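Local structure of outer membrane protein Omp121 (Bacteroides thetaiotaomicron, 5FQ8) at residues B[201-206]-B[882-887]; B[190-195]-B[835-840]; B[147-152]-B[563-568]; B[69-74]-B[141-146]. The protein probably imports nutrients, perhaps peptides, across the outer membrane as a calcium-binding TonB-dependent receptor. One frame throughout, in Å; residues are numbered along the deposited sequence.

The four contacts fall into two groups. Interactions 1 and 2 lie in the long loops at one end of the barrel, probably the extracellular one, with centres about 15 Å apart. They touch where W202 CH2 meets F839 CZ at 3.7 Å, and these two residues also pack on the backbone of a bound peptide. The F194 side chain of interaction 2 is about 10 Å from that of E197, a calcium ligand in this protein, though no ion is bound to it in this chain. Interaction 4 is inside the plug, while interaction 3 joins the plug to the barrel wall. Their centres are about 17 Å apart, and their segments run on from G146 to A147.

Interaction 1. Residues B[201-206]-B[882-887]; sequences GWNGNH and NIYKYW
W202 and N203 form the first half of a type I' beta turn, and they face Y884 on helix 880-889. The turn runs from W202 to N205 and joins two very short antiparallel strands. N203 and G204 both have positive phi, as this turn type requires. N205 N bonds to W202 O and closes the turn. The nearest CA atoms are those of N203 and N882, 6.1 Å apart.

Y884 CG lies between the backbone N and the carbonyl carbon (chi1 84°), which turns the ring toward the turn and across W202. The indole of W202 brings NE1 over one face of the Y884 ring, displaced toward its rim, with Y884 CE2 3.1 Å from W202 NE1. The two planes are inclined at 57°, an oblique pair. K885 CB covers the opposite face of the Y884 ring, 3.7 Å above its centre.

N203 runs alongside Y884, with its amide nearly perpendicular to the tyrosine ring. N203 ND2 is 3.5 Å from Y884 CE1, and it also bonds to S881 O. N203 OD1 lies in the plane of the W202 ring at its edge, and it bonds to a polar side chain of another protein chain. W214 packs edge-to-face on W202 and also touches Y884.

The contact joins the loop after barrel strand 177-188 to the late helix 880-889. W202 also packs on F839 and on the backbone of a bound peptide, consistent with a place in a peptide-binding region. At most a weak polar attraction from W202 NE1 adds to the packing, and both ends of the N203 amide are satisfied by other partners.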
loop_
_atom_site.group_PDB
_atom_site.type_symbol
_atom_site.label_atom_id
_atom_site.label_comp_id
_atom_site.label_asym_id
_atom_site.label_seq_id
_atom_site.Cartn_x
_atom_site.Cartn_y
_atom_site.Cartn_z
ATOM N N GLY B 201 -31.745 -26.093 11.357
ATOM C CA GLY B 201 -31.611 -26.319 12.777
ATOM C C GLY B 201 -30.253 -26.896 13.100
ATOM O O GLY B 201 -29.432 -27.145 12.226
ATOM N N TRP B 202 -30.041 -27.096 14.392
ATOM C CA TRP B 202 -28.844 -27.752 14.871
ATOM C C TRP B 202 -29.256 -28.766 15.930
ATOM O O TRP B 202 -30.370 -28.725 16.447
ATOM C CB TRP B 202 -27.851 -26.730 15.413
ATOM C CG TRP B 202 -26.446 -27.112 15.227
ATOM C CD1 TRP B 202 -25.622 -27.632 16.152
ATOM C CD2 TRP B 202 -25.688 -27.014 14.026
ATOM N NE1 TRP B 202 -24.389 -27.859 15.617
ATOM C CE2 TRP B 202 -24.404 -27.489 14.305
ATOM C CE3 TRP B 202 -25.971 -26.570 12.738
ATOM C CZ2 TRP B 202 -23.402 -27.534 13.353
ATOM C CZ3 TRP B 202 -24.974 -26.613 11.799
ATOM C CH2 TRP B 202 -23.707 -27.095 12.109
ATOM N N ASN B 203 -28.367 -29.704 16.222
ATOM C CA ASN B 203 -28.630 -30.752 17.207
ATOM C C ASN B 203 -29.963 -31.443 16.970
ATOM O O ASN B 203 -30.568 -31.943 17.906
ATOM C CB ASN B 203 -28.614 -30.217 18.645
ATOM C CG ASN B 203 -27.494 -29.256 18.899
ATOM O OD1 ASN B 203 -27.726 -28.086 19.175
ATOM N ND2 ASN B 203 -26.268 -29.741 18.833
ATOM N N GLY B 204 -30.456 -31.459 15.744
ATOM C CA GLY B 204 -31.770 -31.991 15.487
ATOM C C GLY B 204 -32.905 -31.136 15.978
ATOM O O GLY B 204 -34.058 -31.513 15.790
ATOM N N ASN B 205 -32.633 -30.001 16.596
ATOM C CA ASN B 205 -33.693 -29.139 17.090
ATOM C C ASN B 205 -33.928 -27.980 16.130
ATOM O O ASN B 205 -33.055 -27.614 15.344
ATOM C CB ASN B 205 -33.348 -28.609 18.484
ATOM C CG ASN B 205 -33.030 -29.712 19.466
ATOM O OD1 ASN B 205 -33.429 -30.838 19.295
ATOM N ND2 ASN B 205 -32.302 -29.379 20.499
ATOM N N HIS B 206 -35.121 -27.409 16.192
ATOM C CA HIS B 206 -35.449 -26.304 15.304
ATOM C C HIS B 206 -34.711 -25.036 15.705
ATOM O O HIS B 206 -34.496 -24.761 16.888
ATOM C CB HIS B 206 -36.947 -26.042 15.312
ATOM C CG HIS B 206 -37.382 -25.003 14.336
ATOM N ND1 HIS B 206 -37.009 -25.019 13.012
ATOM C CD2 HIS B 206 -38.189 -23.930 14.485
ATOM C CE1 HIS B 206 -37.564 -23.997 12.387
ATOM N NE2 HIS B 206 -38.284 -23.319 13.259
ATOM N N ASN B 882 -26.022 -35.149 18.835
ATOM C CA ASN B 882 -24.633 -35.158 18.402
ATOM C C ASN B 882 -24.433 -35.718 17.002
ATOM O O ASN B 882 -23.292 -35.771 16.538
ATOM C CB ASN B 882 -23.768 -35.961 19.374
ATOM C CG ASN B 882 -23.521 -35.243 20.687
ATOM O OD1 ASN B 882 -23.540 -34.022 20.771
ATOM N ND2 ASN B 882 -23.275 -36.017 21.726
ATOM N N ILE B 883 -25.497 -36.124 16.310
ATOM C CA ILE B 883 -25.319 -36.691 14.977
ATOM C C ILE B 883 -24.704 -35.665 14.044
ATOM O O ILE B 883 -23.870 -36.001 13.198
ATOM C CB ILE B 883 -26.656 -37.231 14.439
ATOM C CG1 ILE B 883 -26.910 -38.618 15.004
ATOM C CG2 ILE B 883 -26.655 -37.303 12.924
ATOM C CD1 ILE B 883 -28.013 -39.330 14.335
ATOM N N TYR B 884 -25.076 -34.395 14.207
ATOM C CA TYR B 884 -24.476 -33.332 13.407
ATOM C C TYR B 884 -22.964 -33.394 13.442
ATOM O O TYR B 884 -22.303 -33.092 12.444
ATOM C CB TYR B 884 -24.929 -31.966 13.907
ATOM C CG TYR B 884 -24.100 -31.470 15.065
ATOM C CD1 TYR B 884 -24.343 -31.922 16.353
ATOM C CD2 TYR B 884 -23.060 -30.561 14.871
ATOM C CE1 TYR B 884 -23.603 -31.485 17.407
ATOM C CE2 TYR B 884 -22.304 -30.119 15.921
ATOM C CZ TYR B 884 -22.582 -30.585 17.200
ATOM O OH TYR B 884 -21.853 -30.166 18.295
ATOM N N LYS B 885 -22.394 -33.784 14.584
ATOM C CA LYS B 885 -20.944 -33.793 14.707
ATOM C C LYS B 885 -20.344 -35.076 14.149
ATOM O O LYS B 885 -19.208 -35.061 13.667
ATOM C CB LYS B 885 -20.554 -33.580 16.165
ATOM C CG LYS B 885 -19.078 -33.633 16.436
ATOM C CD LYS B 885 -18.779 -33.477 17.903
ATOM C CE LYS B 885 -17.281 -33.398 18.143
ATOM N NZ LYS B 885 -16.967 -32.648 19.384
ATOM N N TYR B 886 -21.096 -36.176 14.178
ATOM C CA TYR B 886 -20.636 -37.402 13.543
ATOM C C TYR B 886 -20.320 -37.167 12.078
ATOM O O TYR B 886 -19.277 -37.593 11.572
ATOM C CB TYR B 886 -21.695 -38.492 13.684
ATOM C CG TYR B 886 -21.316 -39.792 13.032
ATOM C CD1 TYR B 886 -20.127 -40.420 13.344
ATOM C CD2 TYR B 886 -22.150 -40.397 12.114
ATOM C CE1 TYR B 886 -19.775 -41.601 12.758
ATOM C CE2 TYR B 886 -21.802 -41.588 11.524
ATOM C CZ TYR B 886 -20.614 -42.182 11.849
ATOM O OH TYR B 886 -20.244 -43.373 11.284
ATOM N N TRP B 887 -21.202 -36.459 11.391
ATOM C CA TRP B 887 -21.019 -36.236 9.972
ATOM C C TRP B 887 -20.046 -35.112 9.688
ATOM O O TRP B 887 -19.292 -35.185 8.718
ATOM C CB TRP B 887 -22.373 -35.970 9.326
ATOM C CG TRP B 887 -23.201 -37.194 9.323
ATOM C CD1 TRP B 887 -24.320 -37.438 10.047
ATOM C CD2 TRP B 887 -22.929 -38.378 8.593
ATOM N NE1 TRP B 887 -24.775 -38.700 9.795
ATOM C CE2 TRP B 887 -23.930 -39.296 8.903
ATOM C CE3 TRP B 887 -21.932 -38.748 7.694
ATOM C CZ2 TRP B 887 -23.967 -40.550 8.353
ATOM C CZ3 TRP B 887 -21.972 -40.003 7.144
ATOM C CH2 TRP B 887 -22.982 -40.885 7.472
#

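Interaction 2. Residues B[190-195]-B[835-840]; sequences RLPEFQ and DINYFT
N837 reaches from helix 832-839 to P192 and F194 in the loop 190-195. Its CB already points at that loop, although the backbones stay apart, with P192 CA 8.1 Å from N837 CA. CG lies beside the backbone N, anti to the carbonyl carbon (chi1 -76°). This places the amide between the loop and the preceding turn of its own helix. ND2 turns back to T833 O, four residues earlier, and makes a hydrogen bond there. N837 ND2 also lies 3.9 Å from P192 CG, a plain van der Waals neighbour. The other branch, N837 OD1, comes to the edge of the F194 ring, close to the ring plane, 3.6 Å from F194 CE1. The amide and ring planes are 52° apart.

The two segments belong to the loops of a TonB-dependent receptor barrel. Segment 190-195 follows strand 177-188, the first strand of the barrel, and the helix is inserted late in the chain, after strand 828-831. Both probably lie on the extracellular side, where this family has its long loops.

P192 O lies over the centre of one face of the F194 ring, a contact of packing. Helix 330-335 adds Y335, which touches P192, I836 and N837. Backbone bonds from E193 to I844 and from Q195 to N842 tie the loop to the chain just after the helix. The F194 side chain is about 10 Å from that of E197, a calcium ligand in this protein, though no ion is bound there in this chain of the model.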
loop_
_atom_site.group_PDB
_atom_site.type_symbol
_atom_site.label_atom_id
_atom_site.label_comp_id
_atom_site.label_asym_id
_atom_site.label_seq_id
_atom_site.Cartn_x
_atom_site.Cartn_y
_atom_site.Cartn_z
ATOM N N ARG B 190 -23.065 -29.866 -12.333
ATOM C CA ARG B 190 -23.213 -30.837 -11.252
ATOM C C ARG B 190 -23.105 -30.067 -9.948
ATOM O O ARG B 190 -22.074 -29.452 -9.667
ATOM C CB ARG B 190 -22.159 -31.943 -11.364
ATOM C CG ARG B 190 -21.430 -32.350 -10.096
ATOM C CD ARG B 190 -22.104 -33.508 -9.361
ATOM N NE ARG B 190 -22.241 -34.716 -10.169
ATOM C CZ ARG B 190 -21.352 -35.702 -10.205
ATOM N NH1 ARG B 190 -20.253 -35.614 -9.480
ATOM N NH2 ARG B 190 -21.562 -36.770 -10.963
ATOM N N LEU B 191 -24.183 -30.034 -9.203
ATOM C CA LEU B 191 -24.186 -29.564 -7.836
ATOM C C LEU B 191 -24.260 -30.766 -6.918
ATOM O O LEU B 191 -24.655 -31.852 -7.347
ATOM C CB LEU B 191 -25.375 -28.636 -7.578
ATOM C CG LEU B 191 -25.383 -27.320 -8.350
ATOM C CD1 LEU B 191 -26.715 -26.635 -8.208
ATOM C CD2 LEU B 191 -24.282 -26.421 -7.861
ATOM N N PRO B 192 -23.862 -30.632 -5.660
ATOM C CA PRO B 192 -23.912 -31.790 -4.771
ATOM C C PRO B 192 -25.339 -32.255 -4.572
ATOM O O PRO B 192 -26.278 -31.461 -4.540
ATOM C CB PRO B 192 -23.297 -31.256 -3.478
ATOM C CG PRO B 192 -22.455 -30.133 -3.913
ATOM C CD PRO B 192 -23.221 -29.487 -4.998
ATOM N N GLU B 193 -25.506 -33.558 -4.463
ATOM C CA GLU B 193 -26.830 -34.093 -4.221
ATOM C C GLU B 193 -27.186 -33.885 -2.763
ATOM O O GLU B 193 -26.434 -34.269 -1.868
ATOM C CB GLU B 193 -26.889 -35.566 -4.590
ATOM C CG GLU B 193 -28.232 -36.189 -4.349
ATOM C CD GLU B 193 -28.241 -37.645 -4.642
ATOM O OE1 GLU B 193 -27.183 -38.176 -5.010
ATOM O OE2 GLU B 193 -29.308 -38.256 -4.501
ATOM N N PHE B 194 -28.334 -33.283 -2.534
ATOM C CA PHE B 194 -28.731 -32.815 -1.222
ATOM C C PHE B 194 -29.747 -33.737 -0.591
ATOM O O PHE B 194 -30.441 -34.487 -1.265
ATOM C CB PHE B 194 -29.335 -31.419 -1.311
ATOM C CG PHE B 194 -28.404 -30.408 -1.843
ATOM C CD1 PHE B 194 -27.264 -30.079 -1.140
ATOM C CD2 PHE B 194 -28.653 -29.785 -3.045
ATOM C CE1 PHE B 194 -26.391 -29.153 -1.627
ATOM C CE2 PHE B 194 -27.788 -28.844 -3.527
ATOM C CZ PHE B 194 -26.651 -28.530 -2.824
ATOM N N GLN B 195 -29.829 -33.650 0.723
ATOM C CA GLN B 195 -30.914 -34.233 1.479
ATOM C C GLN B 195 -32.054 -33.228 1.508
ATOM O O GLN B 195 -31.824 -32.040 1.680
ATOM C CB GLN B 195 -30.428 -34.569 2.886
ATOM C CG GLN B 195 -31.459 -34.380 3.970
ATOM C CD GLN B 195 -31.381 -33.031 4.616
ATOM O OE1 GLN B 195 -32.390 -32.472 4.995
ATOM N NE2 GLN B 195 -30.181 -32.501 4.748
ATOM N N ASP B 835 -16.818 -31.531 2.227
ATOM C CA ASP B 835 -16.582 -31.087 3.595
ATOM C C ASP B 835 -17.712 -30.198 4.100
ATOM O O ASP B 835 -18.311 -30.464 5.146
ATOM C CB ASP B 835 -15.252 -30.338 3.664
ATOM C CG ASP B 835 -14.553 -30.516 4.979
ATOM O OD1 ASP B 835 -15.234 -30.716 6.000
ATOM O OD2 ASP B 835 -13.311 -30.457 4.982
ATOM N N ILE B 836 -18.006 -29.121 3.374
ATOM C CA ILE B 836 -18.964 -28.149 3.868
ATOM C C ILE B 836 -20.366 -28.723 3.870
ATOM O O ILE B 836 -21.204 -28.319 4.682
ATOM C CB ILE B 836 -18.891 -26.861 3.036
ATOM C CG1 ILE B 836 -19.731 -25.777 3.676
ATOM C CG2 ILE B 836 -19.377 -27.115 1.650
ATOM C CD1 ILE B 836 -19.315 -25.495 5.060
ATOM N N ASN B 837 -20.637 -29.694 2.999
ATOM C CA ASN B 837 -21.983 -30.225 2.895
ATOM C C ASN B 837 -22.233 -31.338 3.882
ATOM O O ASN B 837 -23.372 -31.542 4.303
ATOM C CB ASN B 837 -22.249 -30.706 1.477
ATOM C CG ASN B 837 -22.495 -29.579 0.553
ATOM O OD1 ASN B 837 -23.562 -28.982 0.548
ATOM N ND2 ASN B 837 -21.495 -29.251 -0.220
ATOM N N TYR B 838 -21.197 -32.070 4.256
ATOM C CA TYR B 838 -21.293 -32.888 5.452
ATOM C C TYR B 838 -21.516 -32.021 6.683
ATOM O O TYR B 838 -22.511 -32.184 7.396
ATOM C CB TYR B 838 -20.043 -33.751 5.584
ATOM C CG TYR B 838 -20.188 -35.089 4.899
ATOM C CD1 TYR B 838 -20.728 -35.184 3.616
ATOM C CD2 TYR B 838 -19.790 -36.255 5.532
ATOM C CE1 TYR B 838 -20.864 -36.405 2.990
ATOM C CE2 TYR B 838 -19.913 -37.460 4.925
ATOM C CZ TYR B 838 -20.455 -37.536 3.652
ATOM O OH TYR B 838 -20.585 -38.757 3.049
ATOM N N PHE B 839 -20.618 -31.058 6.927
ATOM C CA PHE B 839 -20.709 -30.246 8.142
ATOM C C PHE B 839 -22.051 -29.548 8.254
ATOM O O PHE B 839 -22.622 -29.448 9.342
ATOM C CB PHE B 839 -19.593 -29.202 8.177
ATOM C CG PHE B 839 -19.823 -28.117 9.191
ATOM C CD1 PHE B 839 -19.537 -28.325 10.529
ATOM C CD2 PHE B 839 -20.314 -26.893 8.813
ATOM C CE1 PHE B 839 -19.742 -27.341 11.458
ATOM C CE2 PHE B 839 -20.525 -25.906 9.741
ATOM C CZ PHE B 839 -20.237 -26.128 11.067
ATOM N N THR B 840 -22.561 -29.053 7.150
ATOM C CA THR B 840 -23.759 -28.243 7.201
ATOM C C THR B 840 -25.038 -29.060 7.191
ATOM O O THR B 840 -26.120 -28.473 7.282
ATOM C CB THR B 840 -23.751 -27.280 6.037
ATOM O OG1 THR B 840 -24.672 -26.232 6.301
ATOM C CG2 THR B 840 -24.159 -27.983 4.811
#

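Interaction 3. Residues B[147-152]-B[563-568]; sequences AAATAL and GITGSF
G563 meets A148 where the strand 558-569 begins to face the loop 147-152. G563 CA is 3.4 Å from A148 O, with an angle of 149° at the hydrogen, so this is a CA-H...O contact. Having no side chain, G563 lets the carbonyl come right up to the strand. The CA atoms are closest here, with A149 CA 5.2 Å from G563 CA. At I564 the side chain points away from the loop and lies on the surface, probably toward lipid. T565 turns back toward the loop. Its OG1 sits between the backbone N and the carbonyl carbon (chi1 65°), which leaves CG2 anti to the carbonyl carbon. T565 CG2 rests 3.9 Å from A149 CB, methyl on methyl. Beyond T565 the strand leaves the loop.

The loop belongs to the plug, and strand 558-569 is part of the barrel wall around it. Strands 538-549 and 582-596 flank that strand in antiparallel pairing. A149 also touches T543 on the first of these, and A148 touches S590 on the second. A147 bonds to T594 of strand 582-596 and to E647 of strand 643-656, so the plug loop is held against several wall strands.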
loop_
_atom_site.group_PDB
_atom_site.type_symbol
_atom_site.label_atom_id
_atom_site.label_comp_id
_atom_site.label_asym_id
_atom_site.label_seq_id
_atom_site.Cartn_x
_atom_site.Cartn_y
_atom_site.Cartn_z
ATOM N N ALA B 147 11.509 -36.685 -24.069
ATOM C CA ALA B 147 12.497 -35.741 -23.580
ATOM C C ALA B 147 13.909 -36.253 -23.803
ATOM O O ALA B 147 14.788 -36.015 -22.981
ATOM C CB ALA B 147 12.260 -35.448 -22.103
ATOM N N ALA B 148 14.142 -36.952 -24.914
ATOM C CA ALA B 148 15.451 -37.501 -25.212
ATOM C C ALA B 148 16.181 -36.788 -26.335
ATOM O O ALA B 148 17.378 -37.017 -26.513
ATOM C CB ALA B 148 15.339 -38.980 -25.585
ATOM N N ALA B 149 15.514 -35.942 -27.091
ATOM C CA ALA B 149 16.171 -35.176 -28.120
ATOM C C ALA B 149 15.624 -33.755 -28.041
ATOM O O ALA B 149 14.826 -33.333 -28.864
ATOM C CB ALA B 149 15.955 -35.785 -29.500
ATOM N N THR B 150 16.058 -33.014 -27.025
ATOM C CA THR B 150 15.548 -31.679 -26.763
ATOM C C THR B 150 16.587 -30.602 -27.003
ATOM O O THR B 150 16.458 -29.502 -26.467
ATOM C CB THR B 150 15.035 -31.583 -25.331
ATOM O OG1 THR B 150 16.041 -32.070 -24.445
ATOM C CG2 THR B 150 13.793 -32.407 -25.166
ATOM N N ALA B 151 17.615 -30.892 -27.797
ATOM C CA ALA B 151 18.673 -29.918 -28.030
ATOM C C ALA B 151 18.165 -28.648 -28.688
ATOM O O ALA B 151 18.821 -27.606 -28.600
ATOM C CB ALA B 151 19.767 -30.528 -28.894
ATOM N N LEU B 152 17.016 -28.704 -29.346
ATOM C CA LEU B 152 16.593 -27.552 -30.119
ATOM C C LEU B 152 15.940 -26.493 -29.251
ATOM O O LEU B 152 16.067 -25.304 -29.539
ATOM C CB LEU B 152 15.642 -27.996 -31.222
ATOM C CG LEU B 152 15.822 -27.308 -32.565
ATOM C CD1 LEU B 152 17.250 -27.432 -33.003
ATOM C CD2 LEU B 152 14.933 -27.966 -33.565
ATOM N N GLY B 563 21.693 -36.966 -26.850
ATOM C CA GLY B 563 20.577 -37.835 -27.172
ATOM C C GLY B 563 20.781 -38.540 -28.493
ATOM O O GLY B 563 21.617 -38.149 -29.308
ATOM N N ILE B 564 19.999 -39.590 -28.699
ATOM C CA ILE B 564 20.032 -40.343 -29.944
ATOM C C ILE B 564 18.646 -40.919 -30.183
ATOM O O ILE B 564 17.998 -41.403 -29.255
ATOM C CB ILE B 564 21.118 -41.436 -29.896
ATOM C CG1 ILE B 564 21.242 -42.128 -31.244
ATOM C CG2 ILE B 564 20.830 -42.438 -28.803
ATOM C CD1 ILE B 564 22.350 -43.155 -31.316
ATOM N N THR B 565 18.167 -40.812 -31.418
ATOM C CA THR B 565 16.885 -41.378 -31.800
ATOM C C THR B 565 17.018 -42.097 -33.133
ATOM O O THR B 565 17.856 -41.754 -33.967
ATOM C CB THR B 565 15.783 -40.327 -31.921
ATOM O OG1 THR B 565 16.090 -39.437 -32.992
ATOM C CG2 THR B 565 15.653 -39.545 -30.661
ATOM N N GLY B 566 16.168 -43.093 -33.325
ATOM C CA GLY B 566 16.177 -43.869 -34.548
ATOM C C GLY B 566 14.773 -44.233 -34.969
ATOM O O GLY B 566 13.866 -44.371 -34.147
ATOM N N SER B 567 14.606 -44.387 -36.278
ATOM C CA SER B 567 13.326 -44.732 -36.870
ATOM C C SER B 567 13.588 -45.638 -38.055
ATOM O O SER B 567 14.439 -45.339 -38.894
ATOM C CB SER B 567 12.564 -43.491 -37.314
ATOM O OG SER B 567 11.376 -43.851 -37.981
ATOM N N PHE B 568 12.858 -46.740 -38.113
ATOM C CA PHE B 568 13.027 -47.750 -39.150
ATOM C C PHE B 568 11.659 -48.015 -39.756
ATOM O O PHE B 568 10.784 -48.579 -39.096
ATOM C CB PHE B 568 13.644 -49.005 -38.550
ATOM C CG PHE B 568 13.718 -50.166 -39.480
ATOM C CD1 PHE B 568 14.454 -50.100 -40.641
ATOM C CD2 PHE B 568 13.092 -51.352 -39.157
ATOM C CE1 PHE B 568 14.533 -51.187 -41.471
ATOM C CE2 PHE B 568 13.164 -52.438 -39.980
ATOM C CZ PHE B 568 13.886 -52.360 -41.138
#

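Interaction 4. Residues B[69-74]-B[141-146]; sequences AGVQIS and MTILKG
V71, K145 and I143 carry most of this contact. V71 CG2 and I143 CG2 point at each other tip to tip, 4.0 Å apart, as a simple pair of methyl groups. For I143 this follows from CG2 being anti to the backbone N, with CG1 turned beside it (chi1 -69°). I88 of strand 84-88 touches both V71 and I143, and V162 also packs on I143, so the pair is part of an apolar core.

K145 closes the other end of the contact. Its chain is extended from CB to CE and bends at chi4 (64°), the rotation about CD-CE, which turns NZ aside. K145 CE lies 3.1 Å from A69 O and K145 CD 3.6 Å from it; K145 CE is 4.2 Å from V71 CG2. The ammonium group is not what meets A69 here: NZ bonds to T45 OG1. E703 of the barrel strand 697-712 touches both A69 and K145.

Strand 71-75 pairs with 84-88 in a small hairpin, and 138-144 belongs to a separate four-stranded mixed sheet. A four-stranded mixed sheet inside the barrel is the core of the plug in TonB-dependent receptors; here the hairpin packs on it.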
loop_
_atom_site.group_PDB
_atom_site.type_symbol
_atom_site.label_atom_id
_atom_site.label_comp_id
_atom_site.label_asym_id
_atom_site.label_seq_id
_atom_site.Cartn_x
_atom_site.Cartn_y
_atom_site.Cartn_z
ATOM N N ALA B 69 -2.837 -39.257 -26.252
ATOM C CA ALA B 69 -2.287 -40.130 -25.231
ATOM C C ALA B 69 -1.112 -39.464 -24.547
ATOM O O ALA B 69 -0.265 -38.852 -25.196
ATOM C CB ALA B 69 -1.856 -41.459 -25.845
ATOM N N GLY B 70 -1.069 -39.591 -23.227
ATOM C CA GLY B 70 0.026 -39.072 -22.433
ATOM C C GLY B 70 0.013 -37.582 -22.196
ATOM O O GLY B 70 0.982 -37.059 -21.642
ATOM N N VAL B 71 -1.041 -36.886 -22.604
ATOM C CA VAL B 71 -1.137 -35.441 -22.474
ATOM C C VAL B 71 -2.369 -35.155 -21.624
ATOM O O VAL B 71 -3.503 -35.179 -22.113
ATOM C CB VAL B 71 -1.204 -34.738 -23.833
ATOM C CG1 VAL B 71 -1.282 -33.235 -23.640
ATOM C CG2 VAL B 71 0.012 -35.082 -24.657
ATOM N N GLN B 72 -2.146 -34.883 -20.348
ATOM C CA GLN B 72 -3.224 -34.736 -19.374
ATOM C C GLN B 72 -3.601 -33.267 -19.304
ATOM O O GLN B 72 -2.898 -32.463 -18.694
ATOM C CB GLN B 72 -2.776 -35.285 -18.024
ATOM C CG GLN B 72 -3.678 -34.978 -16.851
ATOM C CD GLN B 72 -3.071 -35.445 -15.543
ATOM O OE1 GLN B 72 -2.651 -36.579 -15.419
ATOM N NE2 GLN B 72 -3.003 -34.557 -14.569
ATOM N N ILE B 73 -4.709 -32.909 -19.936
ATOM C CA ILE B 73 -5.127 -31.522 -20.060
ATOM C C ILE B 73 -6.375 -31.323 -19.226
ATOM O O ILE B 73 -7.335 -32.082 -19.353
ATOM C CB ILE B 73 -5.371 -31.143 -21.528
ATOM C CG1 ILE B 73 -4.057 -31.158 -22.282
ATOM C CG2 ILE B 73 -6.062 -29.796 -21.638
ATOM C CD1 ILE B 73 -4.241 -31.074 -23.741
ATOM N N SER B 74 -6.357 -30.312 -18.371
ATOM C CA SER B 74 -7.477 -30.058 -17.480
ATOM C C SER B 74 -7.612 -28.566 -17.233
ATOM O O SER B 74 -6.622 -27.831 -17.229
ATOM C CB SER B 74 -7.312 -30.789 -16.147
ATOM O OG SER B 74 -7.225 -32.187 -16.313
ATOM N N MET B 141 -0.684 -27.970 -34.779
ATOM C CA MET B 141 -0.093 -28.131 -33.464
ATOM C C MET B 141 0.528 -29.505 -33.377
ATOM O O MET B 141 -0.136 -30.500 -33.649
ATOM C CB MET B 141 -1.123 -27.967 -32.356
ATOM C CG MET B 141 -0.649 -28.504 -31.030
ATOM S SD MET B 141 -1.906 -28.270 -29.819
ATOM C CE MET B 141 -2.267 -26.570 -30.100
ATOM N N THR B 142 1.780 -29.561 -32.966
ATOM C CA THR B 142 2.491 -30.819 -32.812
ATOM C C THR B 142 3.118 -30.881 -31.431
ATOM O O THR B 142 3.896 -30.000 -31.055
ATOM C CB THR B 142 3.544 -30.962 -33.893
ATOM O OG1 THR B 142 2.892 -31.242 -35.124
ATOM C CG2 THR B 142 4.498 -32.077 -33.571
ATOM N N ILE B 143 2.775 -31.926 -30.686
ATOM C CA ILE B 143 3.167 -32.107 -29.294
ATOM C C ILE B 143 4.290 -33.125 -29.255
ATOM O O ILE B 143 4.080 -34.293 -29.586
ATOM C CB ILE B 143 1.979 -32.562 -28.445
ATOM C CG1 ILE B 143 0.976 -31.433 -28.333
ATOM C CG2 ILE B 143 2.432 -32.992 -27.101
ATOM C CD1 ILE B 143 -0.153 -31.740 -27.463
ATOM N N LEU B 144 5.480 -32.701 -28.868
ATOM C CA LEU B 144 6.593 -33.623 -28.688
ATOM C C LEU B 144 6.554 -34.129 -27.254
ATOM O O LEU B 144 6.731 -33.355 -26.310
ATOM C CB LEU B 144 7.919 -32.933 -28.991
ATOM C CG LEU B 144 7.957 -32.239 -30.341
ATOM C CD1 LEU B 144 9.272 -31.553 -30.532
ATOM C CD2 LEU B 144 7.757 -33.266 -31.403
ATOM N N LYS B 145 6.313 -35.421 -27.081
ATOM C CA LYS B 145 6.096 -35.921 -25.733
ATOM C C LYS B 145 7.387 -36.351 -25.053
ATOM O O LYS B 145 7.491 -36.283 -23.823
ATOM C CB LYS B 145 5.120 -37.084 -25.769
ATOM C CG LYS B 145 3.845 -36.792 -26.514
ATOM C CD LYS B 145 2.943 -38.015 -26.509
ATOM C CE LYS B 145 1.705 -37.847 -27.369
ATOM N NZ LYS B 145 2.076 -37.693 -28.781
ATOM N N GLY B 146 8.370 -36.790 -25.824
ATOM C CA GLY B 146 9.549 -37.371 -25.245
ATOM C C GLY B 146 10.616 -36.348 -24.984
ATOM O O GLY B 146 10.641 -35.280 -25.581
#